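PDB 2WKB: macrophage migration inhibitory factor from Plasmodium berghei, which belongs to the macrophage migration inhibitory factor family, whose members fold as paired beta-alpha-beta units and assemble as trimers. Local coordinates for residues E22-I27 and A36-N41; C58-T63 and K82-H87. All coordinates share one frame; numbering follows the deposited sequence.

Contact 1 of 2, residues E22-I27 and A36-N41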
loop_
_atom_site.group_PDB
_atom_site.type_symbol
_atom_site.label_atom_id
_atom_site.label_comp_id
_atom_site.label_asym_id
_atom_site.label_seq_id
_atom_site.Cartn_x
_atom_site.Cartn_y
_atom_site.Cartn_z
ATOM N N GLU E 22 -12.501 -12.035 -12.291
ATOM C CA GLU E 22 -11.853 -13.116 -12.984
ATOM C C GLU E 22 -10.611 -13.612 -12.219
ATOM O O GLU E 22 -10.376 -14.831 -12.124
ATOM C CB GLU E 22 -11.465 -12.717 -14.413
ATOM C CG GLU E 22 -12.721 -12.594 -15.338
ATOM C CD GLU E 22 -12.360 -12.498 -16.838
ATOM O OE1 GLU E 22 -11.252 -12.958 -17.227
ATOM O OE2 GLU E 22 -13.205 -11.950 -17.607
ATOM N N ILE E 23 -9.891 -12.654 -11.619
ATOM C CA ILE E 23 -8.718 -12.988 -10.786
ATOM C C ILE E 23 -9.194 -13.745 -9.540
ATOM O O ILE E 23 -8.586 -14.778 -9.166
ATOM C CB ILE E 23 -7.889 -11.714 -10.417
ATOM C CG1 ILE E 23 -7.189 -11.231 -11.674
ATOM C CG2 ILE E 23 -6.769 -12.098 -9.314
ATOM C CD1 ILE E 23 -6.442 -9.858 -11.537
ATOM N N GLU E 24 -10.252 -13.244 -8.890
ATOM C CA GLU E 24 -10.861 -13.993 -7.767
ATOM C C GLU E 24 -11.249 -15.430 -8.147
ATOM O O GLU E 24 -10.969 -16.358 -7.385
ATOM C CB GLU E 24 -12.040 -13.241 -7.153
ATOM C CG GLU E 24 -11.690 -11.914 -6.558
ATOM C CD GLU E 24 -12.926 -11.044 -6.213
ATOM O OE1 GLU E 24 -14.051 -11.494 -6.516
ATOM O OE2 GLU E 24 -12.722 -9.929 -5.647
ATOM N N ASP E 25 -11.847 -15.611 -9.329
ATOM C CA ASP E 25 -12.269 -16.927 -9.839
ATOM C C ASP E 25 -11.001 -17.804 -9.997
ATOM O O ASP E 25 -10.970 -19.013 -9.606
ATOM C CB ASP E 25 -12.926 -16.836 -11.233
ATOM C CG ASP E 25 -14.313 -16.244 -11.208
ATOM O OD1 ASP E 25 -14.964 -16.288 -10.109
ATOM O OD2 ASP E 25 -14.706 -15.705 -12.315
ATOM N N ALA E 26 -9.958 -17.219 -10.559
ATOM C CA ALA E 26 -8.702 -17.986 -10.728
ATOM C C ALA E 26 -8.122 -18.432 -9.406
ATOM O O ALA E 26 -7.647 -19.562 -9.312
ATOM C CB ALA E 26 -7.610 -17.160 -11.550
ATOM N N ILE E 27 -8.105 -17.550 -8.407
ATOM C CA ILE E 27 -7.566 -17.890 -7.061
ATOM C C ILE E 27 -8.439 -19.052 -6.474
ATOM O O ILE E 27 -7.935 -20.110 -5.988
ATOM C CB ILE E 27 -7.628 -16.673 -6.137
ATOM C CG1 ILE E 27 -6.618 -15.573 -6.589
ATOM C CG2 ILE E 27 -7.279 -17.082 -4.639
ATOM C CD1 ILE E 27 -6.769 -14.244 -5.837
ATOM N N ALA E 36 -14.363 -16.176 -0.194
ATOM C CA ALA E 36 -15.338 -15.318 0.442
ATOM C C ALA E 36 -14.719 -14.173 1.234
ATOM O O ALA E 36 -15.300 -13.089 1.276
ATOM C CB ALA E 36 -16.259 -16.141 1.337
ATOM N N TYR E 37 -13.577 -14.380 1.887
ATOM C CA TYR E 37 -13.098 -13.300 2.691
ATOM C C TYR E 37 -12.101 -12.426 1.930
ATOM O O TYR E 37 -11.457 -11.575 2.512
ATOM C CB TYR E 37 -12.472 -13.827 3.993
ATOM C CG TYR E 37 -13.562 -14.362 4.917
ATOM C CD1 TYR E 37 -14.249 -13.505 5.801
ATOM C CD2 TYR E 37 -13.919 -15.715 4.898
ATOM C CE1 TYR E 37 -15.251 -13.982 6.639
ATOM C CE2 TYR E 37 -14.929 -16.194 5.725
ATOM C CZ TYR E 37 -15.590 -15.325 6.591
ATOM O OH TYR E 37 -16.602 -15.782 7.418
ATOM N N ILE E 38 -11.988 -12.628 0.631
ATOM C CA ILE E 38 -10.873 -11.955 -0.027
ATOM C C ILE E 38 -11.178 -10.480 -0.304
ATOM O O ILE E 38 -12.317 -10.166 -0.656
ATOM C CB ILE E 38 -10.504 -12.755 -1.311
ATOM C CG1 ILE E 38 -9.091 -12.452 -1.836
ATOM C CG2 ILE E 38 -11.634 -12.748 -2.340
ATOM C CD1 ILE E 38 -8.774 -13.312 -3.117
ATOM N N MET E 39 -10.188 -9.594 -0.103
ATOM C CA MET E 39 -10.276 -8.208 -0.687
ATOM C C MET E 39 -9.550 -8.199 -1.988
ATOM O O MET E 39 -8.513 -8.912 -2.135
ATOM C CB MET E 39 -9.620 -7.161 0.201
ATOM C CG MET E 39 -10.240 -7.036 1.510
ATOM S SD MET E 39 -9.348 -5.674 2.303
ATOM C CE MET E 39 -8.053 -6.605 3.101
ATOM N N SER E 40 -10.111 -7.501 -3.001
ATOM C CA SER E 40 -9.306 -7.262 -4.173
ATOM C C SER E 40 -9.439 -5.811 -4.583
ATOM O O SER E 40 -10.356 -5.122 -4.138
ATOM C CB SER E 40 -9.610 -8.258 -5.273
ATOM O OG SER E 40 -10.892 -8.005 -5.884
ATOM N N ASN E 41 -8.481 -5.338 -5.367
ATOM C CA ASN E 41 -8.514 -3.892 -5.686
ATOM C C ASN E 41 -7.754 -3.660 -6.954
ATOM O O ASN E 41 -6.824 -4.406 -7.289
ATOM C CB ASN E 41 -7.862 -3.037 -4.564
ATOM C CG ASN E 41 -8.081 -1.552 -4.809
ATOM O OD1 ASN E 41 -9.174 -1.183 -5.234
ATOM N ND2 ASN E 41 -7.064 -0.699 -4.562
HETATM O O HOH W 1 -13.650 -9.451 -3.147
#
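The crossover helix 13-31 of the first beta-alpha-beta unit meets strand 39-44 and the residue leading into it through two neighbouring contacts, one polar and one apolar. The polar one joins Glu24 to Ser40, the pair with the nearest backbones (CA to CA 7.8 Å). Ser40 OG donates to Glu24 OE2 at 2.7 Å, meeting the oxygen on its anti side and 26° out of the carboxylate plane. Glu24 can span the gap because its chain is extended beyond CG (chi2 168°), while CG lies beside the backbone N. The same OE2 accepts a bond from a water, and Glu24 OE1 makes a salt bridge with Arg49 of the second subunit. Partners on both oxygens restrict rotation of the carboxylate, and the arginine should favour its charged form. On the strand side, Met39 and Ser40 pair with an antiparallel strand of that subunit, which places the contact at the trimer interface.

One helical turn on, Ile27 and Ile38 reach toward each other tip to tip, CD1 to CD1 at 3.5 Å. With CG1 anti to the backbone N (chi1 -161°) and the chain extended beyond it, Ile38 carries CD1 out to the isoleucine of the helix. All four touching residues are buried. The water bonded to Glu24 completes a bridge to the strand's approach by donating to Ile38 O at 2.9 Å.

Contact 2 of 2, residues C58-T63 and K82-H87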
loop_
_atom_site.group_PDB
_atom_site.type_symbol
_atom_site.label_atom_id
_atom_site.label_comp_id
_atom_site.label_asym_id
_atom_site.label_seq_id
_atom_site.Cartn_x
_atom_site.Cartn_y
_atom_site.Cartn_z
ATOM N N CYS E 58 2.025 -3.874 -14.778
ATOM C CA CYS E 58 1.145 -4.350 -13.715
ATOM C C CYS E 58 1.928 -5.063 -12.607
ATOM O O CYS E 58 2.738 -5.948 -12.883
ATOM C CB CYS E 58 0.074 -5.284 -14.286
ATOM S SG CYS E 58 -0.900 -4.569 -15.630
ATOM N N PHE E 59 1.676 -4.681 -11.357
ATOM C CA PHE E 59 2.294 -5.322 -10.221
ATOM C C PHE E 59 1.115 -5.912 -9.486
ATOM O O PHE E 59 0.220 -5.158 -9.050
ATOM C CB PHE E 59 2.970 -4.281 -9.368
ATOM C CG PHE E 59 3.477 -4.818 -8.042
ATOM C CD1 PHE E 59 4.022 -6.094 -7.942
ATOM C CD2 PHE E 59 3.432 -4.040 -6.904
ATOM C CE1 PHE E 59 4.524 -6.575 -6.743
ATOM C CE2 PHE E 59 3.938 -4.506 -5.689
ATOM C CZ PHE E 59 4.472 -5.798 -5.600
ATOM N N VAL E 60 1.081 -7.252 -9.317
ATOM C CA VAL E 60 -0.022 -7.856 -8.562
ATOM C C VAL E 60 0.541 -8.394 -7.230
ATOM O O VAL E 60 1.539 -9.116 -7.238
ATOM C CB VAL E 60 -0.692 -8.966 -9.317
ATOM C CG1 VAL E 60 -1.923 -9.565 -8.515
ATOM C CG2 VAL E 60 -1.265 -8.452 -10.714
ATOM N N ARG E 61 -0.007 -7.966 -6.109
ATOM C CA ARG E 61 0.524 -8.413 -4.833
ATOM C C ARG E 61 -0.593 -9.207 -4.102
ATOM O O ARG E 61 -1.705 -8.680 -3.956
ATOM C CB ARG E 61 0.930 -7.223 -4.015
ATOM C CG ARG E 61 1.627 -7.661 -2.631
ATOM C CD ARG E 61 2.374 -6.438 -2.013
ATOM N NE ARG E 61 1.539 -5.246 -1.897
ATOM C CZ ARG E 61 2.003 -3.997 -1.885
ATOM N NH1 ARG E 61 1.152 -2.992 -1.776
ATOM N NH2 ARG E 61 3.319 -3.759 -1.961
ATOM N N LEU E 62 -0.316 -10.446 -3.685
ATOM C CA LEU E 62 -1.281 -11.240 -3.031
ATOM C C LEU E 62 -0.721 -11.471 -1.628
ATOM O O LEU E 62 0.468 -11.890 -1.453
ATOM C CB LEU E 62 -1.478 -12.562 -3.745
ATOM C CG LEU E 62 -2.038 -12.330 -5.165
ATOM C CD1 LEU E 62 -0.876 -12.348 -6.197
ATOM C CD2 LEU E 62 -3.042 -13.503 -5.358
ATOM N N THR E 63 -1.576 -11.150 -0.662
ATOM C CA THR E 63 -1.157 -11.080 0.742
ATOM C C THR E 63 -2.060 -11.951 1.566
ATOM O O THR E 63 -3.276 -11.806 1.513
ATOM C CB THR E 63 -1.158 -9.635 1.266
ATOM O OG1 THR E 63 -0.193 -8.883 0.551
ATOM C CG2 THR E 63 -0.696 -9.619 2.753
ATOM N N LYS E 82 -2.015 -14.275 -17.725
ATOM C CA LYS E 82 -2.929 -14.443 -18.889
ATOM C C LYS E 82 -4.168 -13.567 -18.859
ATOM O O LYS E 82 -4.482 -12.865 -19.860
ATOM C CB LYS E 82 -3.372 -15.897 -19.075
ATOM C CG LYS E 82 -2.257 -16.859 -19.160
ATOM C CD LYS E 82 -1.512 -16.862 -20.455
ATOM C CE LYS E 82 -0.955 -18.300 -20.675
ATOM N NZ LYS E 82 0.444 -18.522 -20.117
ATOM N N ILE E 83 -4.834 -13.518 -17.707
ATOM C CA ILE E 83 -5.935 -12.600 -17.516
ATOM C C ILE E 83 -5.529 -11.121 -17.764
ATOM O O ILE E 83 -6.240 -10.341 -18.472
ATOM C CB ILE E 83 -6.526 -12.717 -16.087
ATOM C CG1 ILE E 83 -7.222 -14.084 -15.909
ATOM C CG2 ILE E 83 -7.481 -11.517 -15.773
ATOM C CD1 ILE E 83 -7.534 -14.441 -14.396
ATOM N N LEU E 84 -4.413 -10.684 -17.214
ATOM C CA LEU E 84 -4.081 -9.259 -17.423
ATOM C C LEU E 84 -3.611 -8.949 -18.870
ATOM O O LEU E 84 -3.906 -7.866 -19.416
ATOM C CB LEU E 84 -2.952 -8.838 -16.475
ATOM C CG LEU E 84 -3.318 -8.971 -15.021
ATOM C CD1 LEU E 84 -2.036 -8.705 -14.201
ATOM C CD2 LEU E 84 -4.400 -7.963 -14.637
ATOM N N SER E 85 -2.848 -9.849 -19.470
ATOM C CA SER E 85 -2.398 -9.566 -20.809
ATOM C C SER E 85 -3.635 -9.574 -21.759
ATOM O O SER E 85 -3.672 -8.794 -22.721
ATOM C CB SER E 85 -1.298 -10.528 -21.253
ATOM O OG SER E 85 -1.842 -11.802 -21.353
ATOM N N ASN E 86 -4.647 -10.384 -21.459
ATOM C CA ASN E 86 -5.928 -10.346 -22.174
ATOM C C ASN E 86 -6.675 -9.030 -21.952
ATOM O O ASN E 86 -6.895 -8.254 -22.918
ATOM C CB ASN E 86 -6.790 -11.619 -21.873
ATOM C CG ASN E 86 -8.185 -11.591 -22.570
ATOM O OD1 ASN E 86 -8.313 -11.082 -23.688
ATOM N ND2 ASN E 86 -9.222 -12.140 -21.899
ATOM N N HIS E 87 -7.036 -8.719 -20.715
ATOM C CA HIS E 87 -7.875 -7.559 -20.437
ATOM C C HIS E 87 -7.178 -6.187 -20.550
ATOM O O HIS E 87 -7.817 -5.173 -20.907
ATOM C CB HIS E 87 -8.538 -7.681 -19.049
ATOM C CG HIS E 87 -9.603 -8.730 -18.981
ATOM N ND1 HIS E 87 -10.830 -8.581 -19.595
ATOM C CD2 HIS E 87 -9.613 -9.962 -18.412
ATOM C CE1 HIS E 87 -11.551 -9.678 -19.401
ATOM N NE2 HIS E 87 -10.838 -10.528 -18.681
#
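Apolar packing accounts for the direct contact between strand 58-63 and helix 73-88, and it converges on one methyl group. Leu84 CD1 lies 3.6 Å from Val60 CG2 and 4.0 Å from Cys58 CB. Cys58 and Val60 are two residues apart and therefore share a face of the strand, with the CB of each directed at the helix; Leu84 sends its own side chain back toward them. Its extended shape (chi2 172°) carries CD1 out to the strand, and the leucine and valine side chains cross obliquely. On Val60 the touching branch is CG2, which sits beside the backbone N, whereas CG1 is anti to that nitrogen (chi1 -177°). The backbones remain well separated, the nearest CA atoms being those of Cys58 and Leu84 at 8.1 Å, and the two segments together bury 112 Å². Leu84 also touches Leu5 on strand 4-7, so its side chain reaches two strands of the sheet.

Backbone hydrogen bonds keep each element in shape. On the helix, Asn86 N bonds to Lys82 O at 3.0 Å and His87 N to Ile83 O at 2.9 Å. Along the strand, Cys58 and Val60 each bond to Tyr96 on strand 95-100, while Phe59 bonds to Ile6 on the other side.

A helix laid by its apolar face on the strand that precedes it, with the chain then returning to parallel strand 95-100, is the geometry of a beta-alpha-beta crossover, here the second such unit of the MIF fold.

Overall arrangement
From the N terminus the chain runs through strand 4-7 into helix 13-31. Contact 1 then closes the eight-residue connection between 22-27 and 36-41, tying the helix to strand 39-44, outermost within this chain. Contact 2 opens later, at 58-63, and closes an 18-residue connection at 82-87; the two loops follow in series, neither nested nor crossed. Their centres are 12 Å apart, and both reach the same four-stranded sheet. The helices meet directly: Glu22 OE1 and His87 NE2 probably hydrogen bond at 2.9 Å, and Ala26 CB lies 3.9 Å from Ile83 CD1. Ile27 of contact 1 also packs against Leu62 of strand 58-63, joining the two beta-alpha-beta units.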